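Local coordinates for protein inositol-1-monophosphatase SuhB (Mycobacterium tuberculosis, PDB 2Q74) that probably removes the phosphate from inositol 1-phosphate to give free myo-inositol, with magnesium as its cofactor, at residues T100-P105 with V231-C236; G134-V139 with A211-C216. All coordinates share one frame; numbering follows the deposited sequence.

Interaction 1. Residues T100-P105 with V231-C236; sequences TWVLDP and VQVWDC
Val102 reaches across to Trp234 with one methyl group. The two side chains cross at about a right angle. CG1 of Val102 lies 3.6 Å from CB of Trp234, at the root of the side chain and not over the rings. That methyl stands anti to the backbone N (chi1 -174°), which turns it to the start of helix 233-245. It also comes within 4.3 Å of CG1 of Val233, at the margin of the contact.

Trp234 holds its CG between its own N and carbonyl carbon (chi1 51°). This leaves CB and the CD1 edge of the pyrrole ring beside Leu103 and Asp104, while the six-membered ring extends away from the strand. CB of Trp234 sits 3.4 Å from O of Leu103, and CD1 lies 3.8 Å from CB of Asp104.

The strand end and the helix start bring two acidic residues together, as in the metal site of the inositol monophosphatase family. Asp104 and Pro105 begin the family's Asp-Pro-Ile-Asp-Gly-Thr sequence. By similarity, Asp104 binds both magnesium ions, and Asp235 binds the second ion and the substrate. Glu83 and Asp107, also magnesium ligands by similarity, lie close by. The two aspartates are modelled too close together for their detail to be relied on.

The carboxylate of Asp104 is turned nearly perpendicular to the indole, with planes 86° apart. Its other oxygen, OD1, accepts a hydrogen bond from N of Ile106. A water joins the backbones, donating to O of Val102 and to O of Trp234, each 3.0 Å away.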
loop_
_atom_site.group_PDB
_atom_site.type_symbol
_atom_site.label_atom_id
_atom_site.label_comp_id
_atom_site.label_asym_id
_atom_site.label_seq_id
_atom_site.Cartn_x
_atom_site.Cartn_y
_atom_site.Cartn_z
ATOM N N THR A 100 -5.627 -29.845 -8.839
ATOM C CA THR A 100 -6.763 -28.953 -8.656
ATOM C C THR A 100 -6.304 -27.502 -8.721
ATOM O O THR A 100 -5.389 -27.096 -7.999
ATOM C CB THR A 100 -7.447 -29.175 -7.297
ATOM O OG1 THR A 100 -8.090 -30.448 -7.293
ATOM C CG2 THR A 100 -8.489 -28.075 -7.011
ATOM N N TRP A 101 -6.950 -26.719 -9.575
ATOM C CA TRP A 101 -6.588 -25.319 -9.719
ATOM C C TRP A 101 -7.417 -24.484 -8.769
ATOM O O TRP A 101 -8.638 -24.469 -8.857
ATOM C CB TRP A 101 -6.741 -24.875 -11.165
ATOM C CG TRP A 101 -5.832 -25.653 -12.019
ATOM C CD1 TRP A 101 -6.099 -26.844 -12.593
ATOM C CD2 TRP A 101 -4.479 -25.332 -12.351
ATOM N NE1 TRP A 101 -5.008 -27.288 -13.290
ATOM C CE2 TRP A 101 -3.992 -26.383 -13.155
ATOM C CE3 TRP A 101 -3.627 -24.251 -12.055
ATOM C CZ2 TRP A 101 -2.690 -26.401 -13.668
ATOM C CZ3 TRP A 101 -2.329 -24.261 -12.563
ATOM C CH2 TRP A 101 -1.874 -25.337 -13.364
ATOM N N VAL A 102 -6.736 -23.831 -7.830
ATOM C CA VAL A 102 -7.382 -22.990 -6.831
ATOM C C VAL A 102 -7.167 -21.549 -7.243
ATOM O O VAL A 102 -6.022 -21.119 -7.404
ATOM C CB VAL A 102 -6.761 -23.177 -5.442
ATOM C CG1 VAL A 102 -7.545 -22.410 -4.383
ATOM C CG2 VAL A 102 -6.689 -24.664 -5.080
ATOM N N LEU A 103 -8.245 -20.790 -7.423
ATOM C CA LEU A 103 -8.039 -19.460 -7.941
ATOM C C LEU A 103 -8.907 -18.324 -7.400
ATOM O O LEU A 103 -9.984 -18.548 -6.854
ATOM C CB LEU A 103 -7.984 -19.491 -9.468
ATOM C CG LEU A 103 -9.110 -19.992 -10.359
ATOM C CD1 LEU A 103 -8.505 -20.937 -11.404
ATOM C CD2 LEU A 103 -10.161 -20.701 -9.606
ATOM N N ASP A 104 -8.354 -17.114 -7.499
ATOM C CA ASP A 104 -9.063 -15.875 -7.216
ATOM C C ASP A 104 -8.724 -14.861 -8.317
ATOM O O ASP A 104 -7.582 -14.387 -8.418
ATOM C CB ASP A 104 -8.706 -15.292 -5.848
ATOM C CG ASP A 104 -9.662 -14.173 -5.425
ATOM O OD1 ASP A 104 -10.497 -13.768 -6.253
ATOM O OD2 ASP A 104 -9.596 -13.698 -4.274
ATOM N N PRO A 105 -9.719 -14.519 -9.142
ATOM C CA PRO A 105 -9.533 -13.526 -10.200
ATOM C C PRO A 105 -9.169 -12.121 -9.705
ATOM O O PRO A 105 -8.426 -11.405 -10.378
ATOM C CB PRO A 105 -10.896 -13.488 -10.882
ATOM C CG PRO A 105 -11.542 -14.780 -10.505
ATOM C CD PRO A 105 -11.086 -15.051 -9.134
ATOM N N VAL A 231 -8.004 -16.176 6.229
ATOM C CA VAL A 231 -7.732 -15.985 4.818
ATOM C C VAL A 231 -8.241 -17.192 4.047
ATOM O O VAL A 231 -7.883 -18.325 4.351
ATOM C CB VAL A 231 -6.213 -15.817 4.570
ATOM C CG1 VAL A 231 -5.923 -15.618 3.080
ATOM C CG2 VAL A 231 -5.664 -14.658 5.388
ATOM N N GLN A 232 -9.067 -16.957 3.038
ATOM C CA GLN A 232 -9.551 -18.045 2.201
ATOM C C GLN A 232 -8.376 -18.761 1.539
ATOM O O GLN A 232 -7.342 -18.154 1.332
ATOM C CB GLN A 232 -10.510 -17.490 1.138
ATOM C CG GLN A 232 -11.760 -16.842 1.694
ATOM C CD GLN A 232 -12.553 -17.773 2.587
ATOM O OE1 GLN A 232 -13.255 -17.325 3.500
ATOM N NE2 GLN A 232 -12.430 -19.082 2.348
ATOM N N VAL A 233 -8.554 -20.036 1.208
ATOM C CA VAL A 233 -7.507 -20.844 0.576
ATOM C C VAL A 233 -7.058 -20.306 -0.782
ATOM O O VAL A 233 -5.875 -20.319 -1.112
ATOM C CB VAL A 233 -7.965 -22.311 0.396
ATOM C CG1 VAL A 233 -6.825 -23.161 -0.167
ATOM C CG2 VAL A 233 -8.442 -22.883 1.729
ATOM N N TRP A 234 -8.007 -19.807 -1.559
ATOM C CA TRP A 234 -7.720 -19.296 -2.897
ATOM C C TRP A 234 -6.964 -17.961 -2.933
ATOM O O TRP A 234 -6.507 -17.522 -4.010
ATOM C CB TRP A 234 -9.004 -19.200 -3.717
ATOM C CG TRP A 234 -10.083 -18.487 -3.051
ATOM C CD1 TRP A 234 -10.161 -17.140 -2.823
ATOM C CD2 TRP A 234 -11.285 -19.053 -2.526
ATOM N NE1 TRP A 234 -11.347 -16.828 -2.185
ATOM C CE2 TRP A 234 -12.055 -17.985 -1.987
ATOM C CE3 TRP A 234 -11.793 -20.357 -2.456
ATOM C CZ2 TRP A 234 -13.293 -18.184 -1.379
ATOM C CZ3 TRP A 234 -13.038 -20.555 -1.854
ATOM C CH2 TRP A 234 -13.770 -19.469 -1.320
ATOM N N ASP A 235 -6.811 -17.328 -1.773
ATOM C CA ASP A 235 -6.023 -16.116 -1.675
ATOM C C ASP A 235 -4.641 -16.321 -1.093
ATOM O O ASP A 235 -3.782 -15.442 -1.206
ATOM C CB ASP A 235 -6.768 -15.068 -0.871
ATOM C CG ASP A 235 -7.961 -14.511 -1.620
ATOM O OD1 ASP A 235 -7.900 -14.453 -2.871
ATOM O OD2 ASP A 235 -8.961 -14.140 -0.972
ATOM N N CYS A 236 -4.385 -17.462 -0.482
ATOM C CA CYS A 236 -3.069 -17.655 0.088
ATOM C C CYS A 236 -2.293 -18.854 -0.466
ATOM O O CYS A 236 -1.076 -18.906 -0.326
ATOM C CB CYS A 236 -3.182 -17.700 1.604
ATOM S SG CYS A 236 -4.308 -18.952 2.204
HETATM O O HOH W 1 -4.575 -19.356 -5.417
#

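Interaction 2. Residues G134-V139 with A211-C216; sequences GAVADV and AALDLC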
loop_
_atom_site.group_PDB
_atom_site.type_symbol
_atom_site.label_atom_id
_atom_site.label_comp_id
_atom_site.label_asym_id
_atom_site.label_seq_id
_atom_site.Cartn_x
_atom_site.Cartn_y
_atom_site.Cartn_z
ATOM N N GLY A 134 2.404 -22.295 -8.355
ATOM C CA GLY A 134 1.550 -21.138 -8.170
ATOM C C GLY A 134 2.028 -19.890 -8.865
ATOM O O GLY A 134 3.195 -19.777 -9.216
ATOM N N ALA A 135 1.114 -18.948 -9.056
ATOM C CA ALA A 135 1.468 -17.674 -9.697
ATOM C C ALA A 135 0.541 -16.595 -9.215
ATOM O O ALA A 135 -0.680 -16.798 -9.192
ATOM C CB ALA A 135 1.399 -17.788 -11.213
ATOM N N VAL A 136 1.100 -15.461 -8.802
ATOM C CA VAL A 136 0.273 -14.305 -8.405
ATOM C C VAL A 136 0.652 -13.147 -9.281
ATOM O O VAL A 136 1.814 -12.748 -9.343
ATOM C CB VAL A 136 0.494 -13.873 -6.924
ATOM C CG1 VAL A 136 -0.324 -12.587 -6.590
ATOM C CG2 VAL A 136 0.165 -14.998 -5.957
ATOM N N ALA A 137 -0.333 -12.595 -9.959
ATOM C CA ALA A 137 -0.090 -11.484 -10.892
ATOM C C ALA A 137 -0.497 -10.231 -10.183
ATOM O O ALA A 137 -1.637 -10.134 -9.786
ATOM C CB ALA A 137 -0.912 -11.648 -12.155
ATOM N N ASP A 138 0.436 -9.300 -10.016
ATOM C CA ASP A 138 0.162 -7.952 -9.512
ATOM C C ASP A 138 -0.328 -7.126 -10.699
ATOM O O ASP A 138 0.467 -6.584 -11.476
ATOM C CB ASP A 138 1.445 -7.340 -8.901
ATOM C CG ASP A 138 1.221 -5.947 -8.256
ATOM O OD1 ASP A 138 0.224 -5.258 -8.566
ATOM O OD2 ASP A 138 2.098 -5.535 -7.442
ATOM N N VAL A 139 -1.648 -7.021 -10.811
ATOM C CA VAL A 139 -2.282 -6.461 -11.982
ATOM C C VAL A 139 -1.762 -5.062 -12.316
ATOM O O VAL A 139 -1.299 -4.823 -13.432
ATOM C CB VAL A 139 -3.831 -6.508 -11.837
ATOM C CG1 VAL A 139 -4.512 -5.917 -13.056
ATOM C CG2 VAL A 139 -4.272 -7.947 -11.637
ATOM N N ALA A 211 -3.942 -10.273 0.525
ATOM C CA ALA A 211 -3.195 -11.331 1.157
ATOM C C ALA A 211 -2.199 -11.928 0.183
ATOM O O ALA A 211 -1.058 -12.196 0.542
ATOM C CB ALA A 211 -4.144 -12.398 1.680
ATOM N N ALA A 212 -2.636 -12.092 -1.062
ATOM C CA ALA A 212 -1.799 -12.645 -2.114
ATOM C C ALA A 212 -0.534 -11.793 -2.300
ATOM O O ALA A 212 0.593 -12.317 -2.390
ATOM C CB ALA A 212 -2.592 -12.743 -3.421
ATOM N N LEU A 213 -0.731 -10.480 -2.337
ATOM C CA LEU A 213 0.379 -9.555 -2.551
ATOM C C LEU A 213 1.294 -9.443 -1.341
ATOM O O LEU A 213 2.484 -9.205 -1.515
ATOM C CB LEU A 213 -0.155 -8.158 -2.974
ATOM C CG LEU A 213 -0.732 -8.093 -4.392
ATOM C CD1 LEU A 213 -1.361 -6.697 -4.695
ATOM C CD2 LEU A 213 0.315 -8.458 -5.423
ATOM N N ASP A 214 0.753 -9.586 -0.132
ATOM C CA ASP A 214 1.549 -9.556 1.090
ATOM C C ASP A 214 2.506 -10.759 1.115
ATOM O O ASP A 214 3.694 -10.640 1.433
ATOM C CB ASP A 214 0.640 -9.635 2.334
ATOM C CG ASP A 214 -0.125 -8.339 2.609
ATOM O OD1 ASP A 214 0.425 -7.243 2.415
ATOM O OD2 ASP A 214 -1.278 -8.419 3.054
ATOM N N LEU A 215 1.982 -11.930 0.805
ATOM C CA LEU A 215 2.805 -13.103 0.735
ATOM C C LEU A 215 3.923 -12.891 -0.289
ATOM O O LEU A 215 5.068 -13.270 -0.064
ATOM C CB LEU A 215 1.945 -14.322 0.402
ATOM C CG LEU A 215 1.046 -14.776 1.574
ATOM C CD1 LEU A 215 -0.079 -15.675 1.110
ATOM C CD2 LEU A 215 1.939 -15.505 2.663
ATOM N N CYS A 216 3.621 -12.216 -1.396
ATOM C CA CYS A 216 4.666 -11.996 -2.416
ATOM C C CYS A 216 5.704 -10.974 -1.925
ATOM O O CYS A 216 6.917 -11.108 -2.182
ATOM C CB CYS A 216 4.051 -11.558 -3.745
ATOM S SG CYS A 216 3.058 -12.825 -4.560
#
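Val136 and Cys216 make the nearest apolar approach between strand 134-138 and helix 211-216. SG of Cys216 lies 3.6 Å from CB of Val136 and also touches both methyls of that valine. CG1 of Val136 is anti to the backbone N (chi1 176°) and meets CB of Ala212 at 3.9 Å. The same methyl reaches CD2 of Leu213 more loosely, at 4.3 Å.

A second kind of contact sets a methyl against an acidic side chain. Leu213 extends its CD2 to Asp138, and the two side chains cross at about a right angle. CD2 lies 3.8 Å from CB of Asp138 and almost as near to CG and OD2 of its carboxylate. No hydrogen bond joins the two segments.

A polar link lies at the helix start, where N of Ala212 donates to OD2 of Asp107, by similarity a ligand of the second magnesium. The segment axes pass 9.1 Å apart at 105°, so the helix runs across the strand. Ala135 and Ala137 point from the other face of the sheet onto helix 8-33. Helix 211-220 belongs to the middle layer of the alpha-beta-alpha-beta-alpha sandwich, between strand 130-138 of the larger sheet and strand 225-231 of the smaller one.

Overall arrangement
From the N terminus, the chain first lays helix 8-33 along one face of the larger sheet. Strand 100-104 of that sheet opens the loop of interaction 1. Strand 130-138, in the same sheet, then opens interaction 2. Helix 211-220 closes interaction 2, and the chain goes on through strand 225-231 of the smaller sheet. The start of helix 233-245 closes interaction 1, so interaction 2 is nested inside it. Both contacts join the larger sheet to helices of the middle layer of the sandwich, and helix 211-220 also meets the smaller sheet. Their centres are 11 Å apart, and they touch directly where O of Asp235 lies 3.7 Å from CB of Ala212.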